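Local coordinates for amino acid ABC transporter, periplasmic amino acid-binding protein (Brucella ovis, PDB 4Z9N), which probably captures an amino-acid-type solute in the periplasm for delivery to its ABC transporter, and here holds glutathione in the cleft between two lobes, at residues D[215-220]-D[226-231]; D[10-15]-D[275-280]; D[191-196]-D[304-309]; D[44-49]-D[63-68]; D[148-151]-D[155-158]. All blocks are in the same frame, centred on the assembly; numbering follows the deposited sequence. Where two conformers were deposited one is given.

How the contacts relate
Contacts 1, 2 and 4 sit in the same lobe, whereas contact 5 lies far out on the other. Contact 1 touches both neighbours: Asp226 O meets Leu275 CD1 of contact 2 at 3.7 Å, and Leu215 CD2 meets Tyr48 CD2 of contact 4 at 3.9 Å. Helix 44-57 of contact 4 also touches contacts 1 and 2, and helix 222-240 of contact 1 reaches Leu12 through Trp224. Along the chain, contacts 4, 5 and 1 follow in that order between the segments of contact 2, which bring Leu12, near the N-terminus, against Gly276. Between centres, contact 3, which alternates with contact 2, lies about 36 Å from it and contact 5 about 48 Å, the largest separation among the five.

Contact 1. Residues D[215-220]-D[226-231]; sequences LTVRQG and DVVRWT. With NA (sodium ion), chain K; NA (sodium ion), chain H.
Strand 211-218 runs past helix 222-240 with Leu215 and Val228 as the nearest backbone pair, their CA atoms 7.3 Å apart, and the three side chains that meet between them are buried. Val228 supplies both branches. Val228 CG1 meets Leu215 CB at 3.7 Å, the two side chains crossing obliquely; a chi1 of 174° sets this methyl opposite the backbone N and leaves CG2 to meet Val217 CG1 at 4.0 Å, tip to tip. One valine of the helix therefore spans two alternate residues on the same face of the strand. Ala104 of the adjacent strand 101-117 also touches Val228, and His232 of helix 222-240 touches Leu215.

The polar interactions lie beside the apolar contact. Arg229 NH1 forms a salt bridge with Asp226 OD1 at 2.7 Å; the oxygen is near the guanidinium plane, but the bond is bent (137°), and OD1 is met on its anti side with a tilt of 27° from the carboxylate plane. The same OD1 lies 2.9 Å from the sodium ion of chain H. Further down the helix, Val227 O takes two bonds from opposite faces of its plane, from Thr231 N and from Thr231 OG1, the latter at 2.8 Å. Gln219, just after the strand, belongs to the other sodium site with Asp96, Leu101 and Asp102, to which Asp226 of the second subunit also contributes. The contact itself is thus plain apolar packing, but it links strand and helix carrying ligands of two sodium ions at the subunit interface, where Arg229 and the metal would both be expected to favour a charged Asp226.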
# COMPACT_ATOMS: atom_id res chain seq x y z
N LEU D 215 8.56 -5.01 3.66
CA LEU D 215 9.93 -4.55 3.68
C LEU D 215 10.15 -3.78 4.97
O LEU D 215 9.64 -2.67 5.13
CB LEU D 215 10.21 -3.67 2.46
CG LEU D 215 9.84 -4.38 1.15
CD1 LEU D 215 9.99 -3.44 -0.01
CD2 LEU D 215 10.68 -5.64 0.95
N THR D 216 10.88 -4.38 5.91
CA THR D 216 10.80 -3.94 7.30
C THR D 216 12.03 -3.13 7.69
O THR D 216 13.14 -3.58 7.46
CB THR D 216 10.62 -5.16 8.21
OG1 THR D 216 9.54 -5.95 7.70
CG2 THR D 216 10.31 -4.74 9.65
N VAL D 217 11.83 -1.94 8.23
CA VAL D 217 12.93 -1.06 8.65
C VAL D 217 12.64 -0.52 10.05
O VAL D 217 11.53 -0.64 10.56
CB VAL D 217 13.14 0.12 7.67
CG1 VAL D 217 13.64 -0.36 6.29
CG2 VAL D 217 11.86 0.94 7.52
N ARG D 218 13.65 0.10 10.65
CA ARG D 218 13.46 0.79 11.93
C ARG D 218 12.67 2.08 11.71
O ARG D 218 12.82 2.73 10.68
CB ARG D 218 14.81 1.09 12.60
CG ARG D 218 15.56 -0.15 13.04
CD ARG D 218 16.88 0.21 13.73
NE ARG D 218 17.83 0.83 12.81
CZ ARG D 218 18.65 0.15 12.02
NH1 ARG D 218 18.64 -1.17 12.01
NH2 ARG D 218 19.47 0.81 11.21
N GLN D 219 11.83 2.45 12.68
CA GLN D 219 11.27 3.80 12.74
C GLN D 219 12.36 4.85 12.93
O GLN D 219 13.48 4.53 13.31
CB GLN D 219 10.26 3.91 13.89
CG GLN D 219 8.98 3.13 13.64
CD GLN D 219 7.96 3.23 14.77
OE1 GLN D 219 6.79 2.85 14.60
NE2 GLN D 219 8.39 3.75 15.92
N GLY D 220 12.04 6.11 12.64
CA GLY D 220 12.94 7.22 12.93
C GLY D 220 14.02 7.53 11.90
O GLY D 220 14.95 8.28 12.18
N ASP D 226 12.48 5.72 2.73
CA ASP D 226 12.24 6.18 1.35
C ASP D 226 13.04 5.37 0.33
O ASP D 226 12.53 5.01 -0.73
CB ASP D 226 12.55 7.67 1.20
CG ASP D 226 11.53 8.58 1.90
OD1 ASP D 226 10.53 8.09 2.45
OD2 ASP D 226 11.75 9.81 1.93
N VAL D 227 14.30 5.08 0.66
CA VAL D 227 15.16 4.31 -0.27
C VAL D 227 14.60 2.91 -0.49
O VAL D 227 14.55 2.41 -1.62
CB VAL D 227 16.63 4.22 0.26
CG1 VAL D 227 17.42 3.20 -0.55
CG2 VAL D 227 17.31 5.59 0.23
N VAL D 228 14.15 2.28 0.59
CA VAL D 228 13.65 0.91 0.49
C VAL D 228 12.31 0.93 -0.22
O VAL D 228 12.07 0.14 -1.13
CB VAL D 228 13.54 0.25 1.86
CG1 VAL D 228 12.86 -1.13 1.75
CG2 VAL D 228 14.94 0.14 2.52
N ARG D 229 11.45 1.86 0.18
CA ARG D 229 10.13 2.02 -0.44
C ARG D 229 10.22 2.25 -1.95
O ARG D 229 9.47 1.68 -2.76
CB ARG D 229 9.38 3.19 0.18
CG ARG D 229 8.04 3.46 -0.50
CD ARG D 229 7.24 4.56 0.20
NE ARG D 229 7.32 4.43 1.65
CZ ARG D 229 8.00 5.24 2.45
NH1 ARG D 229 8.63 6.30 1.96
NH2 ARG D 229 8.03 5.01 3.74
N TRP D 230 11.14 3.12 -2.33
CA TRP D 230 11.15 3.52 -3.72
C TRP D 230 11.96 2.57 -4.59
O TRP D 230 11.73 2.53 -5.79
CB TRP D 230 11.60 4.98 -3.81
CG TRP D 230 10.42 5.79 -3.47
CD1 TRP D 230 10.15 6.42 -2.28
CD2 TRP D 230 9.26 5.98 -4.29
NE1 TRP D 230 8.92 7.01 -2.33
CE2 TRP D 230 8.35 6.77 -3.55
CE3 TRP D 230 8.91 5.59 -5.59
CZ2 TRP D 230 7.10 7.15 -4.06
CZ3 TRP D 230 7.68 5.98 -6.10
CH2 TRP D 230 6.79 6.75 -5.34
N THR D 231 12.82 1.75 -3.98
CA THR D 231 13.36 0.59 -4.69
C THR D 231 12.20 -0.33 -5.12
O THR D 231 12.09 -0.71 -6.29
CB THR D 231 14.37 -0.20 -3.83
OG1 THR D 231 15.51 0.62 -3.59
CG2 THR D 231 14.81 -1.48 -4.54
NA NA K . 5.44 1.90 12.76
NA NA H . 8.91 10.41 3.14

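Contact 2. Residues D[10-15]-D[275-280]; sequences DTLSDV and LGLDKD
Leu12, in the first turn of helix 11-18, approaches the turn that ends helix 271-274 most closely at Gly276, with 7.9 Å between their CA atoms. Gly276 has positive phi (96°) and bonds back into the last helical turn, a Schellman motif. Leu12 alone carries the contact from its side: with CG anti to the backbone N (chi1 -178°), its CD2 branch comes up to Gly276 O at 3.8 Å and to Leu275 O at 4.1 Å. The other branch, CD1, meets Leu277 CD2 at 4.2 Å, a looser apolar touch. CD2 thus packs against peptide backbone and CD1 against a side chain.

The start of helix 11-18 is secured by Asp10 at the N-cap. Its OD1 accepts from Ser13 N at 3.2 Å; the bond is fairly straight (163°), although the donor comes from above the carboxylate plane. Thr11 N also bonds Asp221 OD2.

Three further helices flank the contact. Leu275 packs on Trp281 of helix 281-289, and Leu12 lies against Trp224 of helix 222-240. Leu12 and Leu277 both rest on helix 44-57, through Ile56 and Ala55 respectively.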
# COMPACT_ATOMS: atom_id res chain seq x y z
N ASP D 10 20.90 8.08 10.24
CA ASP D 10 21.12 8.16 8.79
C ASP D 10 21.72 6.84 8.31
O ASP D 10 22.93 6.70 8.15
CB ASP D 10 22.06 9.33 8.47
CG ASP D 10 22.08 9.67 6.99
OD1 ASP D 10 21.56 8.88 6.16
OD2 ASP D 10 22.64 10.73 6.65
N THR D 11 20.85 5.86 8.09
CA THR D 11 21.28 4.53 7.69
C THR D 11 21.87 4.56 6.28
O THR D 11 22.84 3.88 6.00
CB THR D 11 20.11 3.51 7.76
OG1 THR D 11 19.60 3.48 9.10
CG2 THR D 11 20.56 2.12 7.39
N LEU D 12 21.28 5.37 5.40
CA LEU D 12 21.83 5.47 4.05
C LEU D 12 23.32 5.84 4.09
O LEU D 12 24.15 5.20 3.43
CB LEU D 12 21.05 6.50 3.23
CG LEU D 12 21.57 6.60 1.79
CD1 LEU D 12 21.44 5.25 1.08
CD2 LEU D 12 20.82 7.69 1.03
N SER D 13 23.66 6.87 4.86
CA SER D 13 25.04 7.32 4.95
C SER D 13 25.97 6.24 5.51
O SER D 13 27.09 6.06 5.03
CB SER D 13 25.14 8.58 5.82
OG SER D 13 26.48 9.01 5.93
N ASP D 14 25.49 5.54 6.53
CA ASP D 14 26.28 4.48 7.15
C ASP D 14 26.48 3.29 6.22
O ASP D 14 27.55 2.69 6.21
CB ASP D 14 25.62 4.02 8.46
CG ASP D 14 25.53 5.13 9.48
OD1 ASP D 14 24.70 5.02 10.41
OD2 ASP D 14 26.28 6.12 9.36
N VAL D 15 25.44 2.98 5.44
CA VAL D 15 25.53 1.92 4.45
C VAL D 15 26.58 2.26 3.38
O VAL D 15 27.41 1.43 3.02
CB VAL D 15 24.13 1.65 3.82
CG1 VAL D 15 24.27 0.82 2.54
CG2 VAL D 15 23.22 0.96 4.84
N LEU D 275 16.37 11.55 -3.47
CA LEU D 275 16.26 10.29 -2.76
C LEU D 275 17.58 9.96 -2.06
O LEU D 275 17.64 9.07 -1.20
CB LEU D 275 15.84 9.18 -3.73
CG LEU D 275 15.52 7.77 -3.25
CD1 LEU D 275 14.35 7.82 -2.31
CD2 LEU D 275 15.23 6.87 -4.46
N GLY D 276 18.65 10.68 -2.40
CA GLY D 276 19.95 10.44 -1.82
C GLY D 276 20.82 9.55 -2.68
O GLY D 276 21.92 9.15 -2.29
N LEU D 277 20.32 9.25 -3.88
CA LEU D 277 21.01 8.35 -4.79
C LEU D 277 21.45 9.11 -6.04
O LEU D 277 21.40 10.33 -6.07
CB LEU D 277 20.10 7.18 -5.15
CG LEU D 277 19.46 6.46 -3.97
CD1 LEU D 277 18.61 5.32 -4.47
CD2 LEU D 277 20.54 5.93 -3.01
N ASP D 278 21.86 8.38 -7.08
CA ASP D 278 22.28 8.99 -8.34
C ASP D 278 21.11 9.10 -9.30
O ASP D 278 20.08 8.49 -9.08
CB ASP D 278 23.42 8.20 -8.97
CG ASP D 278 24.64 8.14 -8.07
OD1 ASP D 278 24.94 9.16 -7.42
OD2 ASP D 278 25.28 7.08 -8.02
N LYS D 279 21.27 9.88 -10.36
CA LYS D 279 20.13 10.13 -11.25
C LYS D 279 19.63 8.84 -11.91
O LYS D 279 18.44 8.70 -12.18
CB LYS D 279 20.50 11.16 -12.33
N ASP D 280 20.54 7.90 -12.14
CA ASP D 280 20.15 6.67 -12.82
C ASP D 280 19.89 5.51 -11.87
O ASP D 280 20.13 4.36 -12.22
CB ASP D 280 21.23 6.28 -13.85
CG ASP D 280 22.59 6.04 -13.22
OD1 ASP D 280 22.79 6.41 -12.04
OD2 ASP D 280 23.46 5.45 -13.89

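Contact 3. Residues D[191-196]-D[304-309]; sequences VRLALA and SPLKIA
A type I beta turn from Arg192 to Leu195, next to helix 185-192, presents Leu193 to an ST turn at Ser304, where Pro305 and Leu306 receive it. One methyl does all the touching from the first segment. Leu193 CD1 lies 3.5 Å from Leu306 CD1, closer than usual carbon-carbon contact, and 3.8 Å from Pro305 CB. Leu193 crosses the proline at about a right angle and Leu306 at a slant. Its CG is anti to the carbonyl carbon (chi1 -74°), which carries the branched end out from the turn toward the facing loop.

Leu193 also touches Leu30, a loop residue from the early part of the chain, and Leu306 and Ile308 lie on Tyr189 of helix 185-192. In a two-lobed solute-binding protein with ligand bound, such packing is consistent with lobes drawn together beside the cleft; the side chain of Leu306 is about 10 Å from glutathione.

Bonds within each segment keep the two turns in shape. Leu195 N reaches Arg192 O at 3.1 Å, closing the beta turn. In the facing loop Leu306 N donates to Ser304 OG at 3.2 Å, though at a bent angle of 139°, and the same hydroxyl pairs with Gly301 O. Lys307 NZ folds back to Ser304 O at 3.0 Å, arriving from above the carbonyl plane, and bonds Ser302 O as well.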
# COMPACT_ATOMS: atom_id res chain seq x y z
N VAL D 191 8.70 -25.23 1.13
CA VAL D 191 8.90 -26.36 2.02
C VAL D 191 8.70 -27.67 1.29
O VAL D 191 9.51 -28.60 1.41
CB VAL D 191 7.96 -26.28 3.23
CG1 VAL D 191 7.95 -27.62 3.97
CG2 VAL D 191 8.38 -25.15 4.15
N ARG D 192 7.61 -27.76 0.52
CA ARG D 192 7.28 -28.99 -0.19
C ARG D 192 8.45 -29.48 -1.07
O ARG D 192 8.74 -30.68 -1.12
CB ARG D 192 6.02 -28.79 -1.05
CG ARG D 192 5.62 -30.01 -1.86
CD ARG D 192 4.21 -29.89 -2.43
NE ARG D 192 4.05 -28.74 -3.32
CZ ARG D 192 2.89 -28.39 -3.87
NH1 ARG D 192 1.79 -29.09 -3.61
NH2 ARG D 192 2.82 -27.32 -4.66
N LEU D 193 9.14 -28.55 -1.72
CA LEU D 193 10.25 -28.91 -2.59
C LEU D 193 11.45 -29.49 -1.84
O LEU D 193 12.37 -30.04 -2.45
CB LEU D 193 10.70 -27.70 -3.41
CG LEU D 193 9.76 -27.31 -4.55
CD1 LEU D 193 10.20 -25.99 -5.16
CD2 LEU D 193 9.70 -28.40 -5.62
N ALA D 194 11.43 -29.38 -0.51
CA ALA D 194 12.56 -29.85 0.29
C ALA D 194 12.27 -31.20 0.92
O ALA D 194 13.12 -31.78 1.59
CB ALA D 194 12.90 -28.82 1.38
N LEU D 195 11.07 -31.71 0.68
CA LEU D 195 10.63 -32.94 1.32
C LEU D 195 11.08 -34.15 0.50
O LEU D 195 11.48 -34.00 -0.66
CB LEU D 195 9.11 -32.94 1.50
CG LEU D 195 8.58 -31.75 2.31
CD1 LEU D 195 7.11 -31.90 2.59
CD2 LEU D 195 9.35 -31.63 3.63
N ALA D 196 11.00 -35.33 1.10
CA ALA D 196 11.49 -36.55 0.44
C ALA D 196 10.77 -36.80 -0.88
O ALA D 196 11.41 -37.08 -1.89
CB ALA D 196 11.33 -37.74 1.37
N SER D 304 10.57 -21.07 -12.25
CA SER D 304 11.11 -21.71 -11.06
C SER D 304 10.45 -23.06 -10.83
O SER D 304 9.44 -23.37 -11.45
CB SER D 304 10.89 -20.81 -9.85
OG SER D 304 9.54 -20.89 -9.46
N PRO D 305 10.99 -23.88 -9.90
CA PRO D 305 10.27 -25.12 -9.58
C PRO D 305 8.97 -24.93 -8.78
O PRO D 305 8.20 -25.88 -8.67
CB PRO D 305 11.29 -25.91 -8.75
CG PRO D 305 12.61 -25.28 -9.03
CD PRO D 305 12.32 -23.84 -9.27
N LEU D 306 8.75 -23.75 -8.21
CA LEU D 306 7.55 -23.53 -7.39
C LEU D 306 6.29 -23.35 -8.25
O LEU D 306 5.22 -23.84 -7.88
CB LEU D 306 7.75 -22.32 -6.47
CG LEU D 306 8.70 -22.55 -5.28
CD1 LEU D 306 10.19 -22.55 -5.68
CD2 LEU D 306 8.46 -21.50 -4.20
N LYS D 307 6.41 -22.63 -9.36
CA LYS D 307 5.29 -22.45 -10.30
C LYS D 307 4.07 -21.77 -9.68
O LYS D 307 2.93 -22.16 -9.94
CB LYS D 307 4.85 -23.80 -10.90
CG LYS D 307 5.98 -24.69 -11.41
CD LYS D 307 6.61 -24.14 -12.67
CE LYS D 307 7.55 -25.18 -13.28
NZ LYS D 307 8.62 -24.53 -14.08
N ILE D 308 4.30 -20.76 -8.85
CA ILE D 308 3.22 -19.97 -8.26
C ILE D 308 2.66 -18.96 -9.28
O ILE D 308 3.42 -18.26 -9.95
CB ILE D 308 3.72 -19.24 -7.01
CG1 ILE D 308 4.22 -20.26 -5.98
CG2 ILE D 308 2.63 -18.32 -6.46
CD1 ILE D 308 4.72 -19.61 -4.66
N ALA D 309 1.34 -18.88 -9.40
CA ALA D 309 0.74 -17.91 -10.32
C ALA D 309 0.81 -16.52 -9.69
O ALA D 309 0.84 -16.40 -8.46
CB ALA D 309 -0.70 -18.27 -10.62

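Contact 4. Residues D[44-49]-D[63-68]; sequences FDVDYC and VKFTPL
Val46, in the first turn of helix 44-57, meets the ring of Phe65 on strand 63-67, and Cys49, one turn later, meets the same ring. Before them comes Asp45, whose carboxylate is bonded by Asn88 N and Asn107 ND2. Val46 then crosses Phe65 at about a right angle, its CG1 4.0 Å from Phe65 CZ; a chi1 of 162° directs this methyl toward the ring. The approach is oblique to the ring.

Helix 44-57 is the helical part of the connection in a beta-alpha-beta crossover, which also holds the short antiparallel pair 34-35/41-42: strand 21-25 precedes it, strand 63-67 follows, and the two strands pair in parallel. Strand 63-67 is the outer member of a sheet ordered 63-67, 21-25, 84-85, the 2-1-3 start familiar from type II periplasmic binding proteins.

Asp47 turns to a salt bridge with Arg298 and Tyr48 OH bonds His232 ND1, both with partners outside the strand. Cys49 CB lies 3.9 Å from Phe65 CE1, again oblique, and Cys49 also touches Cys23 on the central strand. Within the strand, Val63 CG2 sits 3.8 Å above the plane of the Phe65 ring, toward its rim, while Leu68, which follows Pro67, touches glutathione.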
# COMPACT_ATOMS: atom_id res chain seq x y z
N PHE D 44 13.57 -14.83 -3.95
CA PHE D 44 12.72 -13.66 -4.20
C PHE D 44 13.05 -12.51 -3.24
O PHE D 44 13.28 -11.38 -3.68
CB PHE D 44 11.24 -14.07 -4.07
CG PHE D 44 10.25 -12.96 -4.36
CD1 PHE D 44 9.79 -12.73 -5.65
CD2 PHE D 44 9.75 -12.17 -3.32
CE1 PHE D 44 8.86 -11.72 -5.91
CE2 PHE D 44 8.80 -11.16 -3.58
CZ PHE D 44 8.37 -10.94 -4.88
N ASP D 45 13.09 -12.80 -1.94
CA ASP D 45 13.47 -11.78 -0.97
C ASP D 45 14.95 -11.43 -1.10
O ASP D 45 15.32 -10.28 -0.93
CB ASP D 45 13.16 -12.23 0.46
CG ASP D 45 11.69 -12.08 0.82
OD1 ASP D 45 10.99 -11.32 0.12
OD2 ASP D 45 11.24 -12.72 1.81
N VAL D 46 15.79 -12.41 -1.40
CA VAL D 46 17.20 -12.12 -1.65
C VAL D 46 17.37 -11.10 -2.78
O VAL D 46 18.14 -10.14 -2.65
CB VAL D 46 17.99 -13.41 -1.97
CG1 VAL D 46 19.32 -13.08 -2.65
CG2 VAL D 46 18.22 -14.20 -0.66
N ASP D 47 16.64 -11.28 -3.88
CA ASP D 47 16.77 -10.35 -5.00
C ASP D 47 16.31 -8.94 -4.61
O ASP D 47 16.82 -7.94 -5.12
CB ASP D 47 15.99 -10.82 -6.24
CG ASP D 47 16.73 -11.89 -7.03
OD1 ASP D 47 16.09 -12.54 -7.88
OD2 ASP D 47 17.95 -12.11 -6.79
N TYR D 48 15.33 -8.86 -3.71
CA TYR D 48 14.87 -7.55 -3.23
C TYR D 48 16.01 -6.86 -2.48
O TYR D 48 16.21 -5.66 -2.62
CB TYR D 48 13.63 -7.69 -2.33
CG TYR D 48 12.38 -7.18 -3.00
CD1 TYR D 48 11.68 -7.96 -3.92
CD2 TYR D 48 11.92 -5.88 -2.77
CE1 TYR D 48 10.56 -7.48 -4.57
CE2 TYR D 48 10.80 -5.39 -3.43
CZ TYR D 48 10.12 -6.20 -4.32
OH TYR D 48 9.00 -5.72 -4.96
N CYS D 49 16.74 -7.62 -1.67
CA CYS D 49 17.94 -7.10 -1.00
C CYS D 49 18.95 -6.59 -2.01
O CYS D 49 19.53 -5.51 -1.85
CB CYS D 49 18.60 -8.16 -0.14
SG CYS D 49 17.60 -8.76 1.20
N VAL D 63 26.39 -6.66 -0.77
CA VAL D 63 25.43 -6.99 0.26
C VAL D 63 25.98 -8.15 1.07
O VAL D 63 26.68 -9.01 0.52
CB VAL D 63 24.06 -7.34 -0.35
CG1 VAL D 63 24.21 -8.45 -1.38
CG2 VAL D 63 23.06 -7.74 0.74
N LYS D 64 25.70 -8.14 2.38
CA LYS D 64 26.00 -9.28 3.24
C LYS D 64 24.71 -9.76 3.88
O LYS D 64 23.84 -8.95 4.25
CB LYS D 64 27.04 -8.94 4.31
CG LYS D 64 28.39 -8.49 3.77
CD LYS D 64 29.41 -8.36 4.90
CE LYS D 64 30.70 -7.72 4.43
NZ LYS D 64 31.74 -7.77 5.49
N PHE D 65 24.57 -11.08 4.01
CA PHE D 65 23.31 -11.67 4.48
C PHE D 65 23.40 -12.24 5.88
O PHE D 65 24.31 -12.99 6.20
CB PHE D 65 22.85 -12.75 3.51
CG PHE D 65 22.54 -12.23 2.13
CD1 PHE D 65 21.31 -11.66 1.85
CD2 PHE D 65 23.50 -12.29 1.13
CE1 PHE D 65 21.04 -11.16 0.58
CE2 PHE D 65 23.23 -11.80 -0.14
CZ PHE D 65 22.00 -11.23 -0.41
N THR D 66 22.42 -11.88 6.71
CA THR D 66 22.30 -12.39 8.08
C THR D 66 21.08 -13.31 8.17
O THR D 66 19.95 -12.83 8.23
CB THR D 66 22.16 -11.22 9.08
OG1 THR D 66 23.33 -10.38 9.01
CG2 THR D 66 21.97 -11.73 10.53
N PRO D 67 21.30 -14.64 8.16
CA PRO D 67 20.16 -15.55 8.31
C PRO D 67 19.55 -15.43 9.71
O PRO D 67 20.29 -15.37 10.69
CB PRO D 67 20.77 -16.93 8.09
CG PRO D 67 22.21 -16.77 8.48
CD PRO D 67 22.58 -15.35 8.08
N LEU D 68 18.22 -15.37 9.77
CA LEU D 68 17.46 -15.15 10.99
C LEU D 68 16.24 -16.07 11.12
O LEU D 68 15.41 -16.14 10.21
CB LEU D 68 17.02 -13.68 11.08
CG LEU D 68 18.10 -12.59 10.99
CD1 LEU D 68 17.56 -11.21 10.68
CD2 LEU D 68 18.84 -12.56 12.32

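Contact 5. Residues D[148-151]-D[155-158]; sequences ADYF and KMEY
Met156 and Phe151 form the apolar centre: the methionine methyl CE stands 3.8 Å from the centroid of the Phe151 ring, only 1° off the ring normal. This is a CH-pi contact over the middle of the face, and Met156 SD lies higher above the same face, so the pair is also a Met-aromatic contact. The bend at the third torsion of Met156 (chi3 -67°) turns CE back over the ring. The same methyl meets Tyr150 CE2 at 3.7 Å, obliquely to that second ring. Closer to the backbone, Met156 CB abuts Phe151 CD2 at 3.5 Å.

Tyr158 joins from another direction, its CD1 3.8 Å from Phe151 CB. The two rings are neither stacked nor edge-to-face, with planes at 55°. Beyond Phe151, the far end of Tyr158 passes over the helix where Ala148 CB comes to 3.5 Å from Tyr158 OH.

The chain folds back on itself here because a Schellman motif ends helix 142-153. Lys155 is its C-prime residue, with positive phi, and Met156 N donates to Phe151 O at 2.9 Å, in the carbonyl plane. After that turn the chain runs into strand 159-163, and Tyr158 and Met156 are laid back along the last helical turns.

Outward, Glu157 O reaches the edge of the Phe151 ring at CD2, 3.4 Å away and near the ring plane. Glu157 N bonds Ser131 OG, and the carboxylate OE2 bonds Asn159 ND2. On the helix, Asp149 makes salt bridges with Arg261 and Arg328 of the second subunit.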
# COMPACT_ATOMS: atom_id res chain seq x y z
N ALA D 148 -4.73 -21.17 15.85
CA ALA D 148 -5.55 -21.27 17.04
C ALA D 148 -6.92 -20.64 16.77
O ALA D 148 -7.97 -21.23 17.09
CB ALA D 148 -4.87 -20.62 18.24
N ASP D 149 -6.92 -19.44 16.18
CA ASP D 149 -8.17 -18.73 15.89
C ASP D 149 -9.09 -19.58 15.02
O ASP D 149 -10.31 -19.67 15.26
CB ASP D 149 -7.91 -17.41 15.15
CG ASP D 149 -7.29 -16.34 16.02
OD1 ASP D 149 -7.32 -16.45 17.27
OD2 ASP D 149 -6.79 -15.35 15.43
N TYR D 150 -8.51 -20.16 13.98
CA TYR D 150 -9.28 -20.89 12.98
C TYR D 150 -9.92 -22.15 13.56
O TYR D 150 -11.07 -22.48 13.27
CB TYR D 150 -8.38 -21.24 11.79
CG TYR D 150 -9.05 -21.95 10.64
CD1 TYR D 150 -9.94 -21.28 9.81
CD2 TYR D 150 -8.75 -23.28 10.36
CE1 TYR D 150 -10.55 -21.93 8.74
CE2 TYR D 150 -9.35 -23.93 9.28
CZ TYR D 150 -10.24 -23.25 8.48
OH TYR D 150 -10.84 -23.89 7.41
N PHE D 151 -9.17 -22.85 14.42
CA PHE D 151 -9.68 -24.08 15.00
C PHE D 151 -10.73 -23.79 16.05
O PHE D 151 -11.71 -24.52 16.15
CB PHE D 151 -8.53 -24.91 15.58
CG PHE D 151 -7.89 -25.81 14.57
CD1 PHE D 151 -7.22 -25.28 13.48
CD2 PHE D 151 -8.00 -27.19 14.69
CE1 PHE D 151 -6.65 -26.11 12.53
CE2 PHE D 151 -7.44 -28.02 13.75
CZ PHE D 151 -6.77 -27.49 12.66
N LYS D 155 -14.73 -24.85 15.67
CA LYS D 155 -15.04 -25.92 16.61
C LYS D 155 -14.28 -27.21 16.28
O LYS D 155 -14.83 -28.31 16.39
CB LYS D 155 -16.55 -26.19 16.63
CG LYS D 155 -17.41 -24.98 16.95
CD LYS D 155 -17.16 -24.47 18.35
CE LYS D 155 -18.37 -23.71 18.89
NZ LYS D 155 -18.73 -22.51 18.08
N MET D 156 -13.02 -27.08 15.87
CA MET D 156 -12.19 -28.24 15.59
C MET D 156 -11.22 -28.51 16.74
O MET D 156 -10.70 -27.57 17.36
CB MET D 156 -11.42 -28.04 14.29
CG MET D 156 -12.32 -28.05 13.07
SD MET D 156 -11.36 -28.15 11.55
CE MET D 156 -10.53 -26.57 11.58
N GLU D 157 -10.97 -29.78 17.01
CA GLU D 157 -10.04 -30.16 18.07
C GLU D 157 -8.64 -29.70 17.69
O GLU D 157 -8.18 -29.97 16.58
CB GLU D 157 -10.06 -31.68 18.31
CG GLU D 157 -9.04 -32.11 19.37
CD GLU D 157 -8.92 -33.63 19.54
OE1 GLU D 157 -9.95 -34.34 19.51
OE2 GLU D 157 -7.77 -34.11 19.69
N TYR D 158 -7.96 -29.02 18.61
CA TYR D 158 -6.73 -28.29 18.30
C TYR D 158 -5.50 -28.99 18.87
O TYR D 158 -5.36 -29.14 20.08
CB TYR D 158 -6.88 -26.86 18.84
CG TYR D 158 -5.70 -25.91 18.65
CD1 TYR D 158 -5.23 -25.57 17.38
CD2 TYR D 158 -5.07 -25.33 19.76
CE1 TYR D 158 -4.16 -24.69 17.22
CE2 TYR D 158 -4.01 -24.46 19.60
CZ TYR D 158 -3.57 -24.14 18.35
OH TYR D 158 -2.51 -23.27 18.24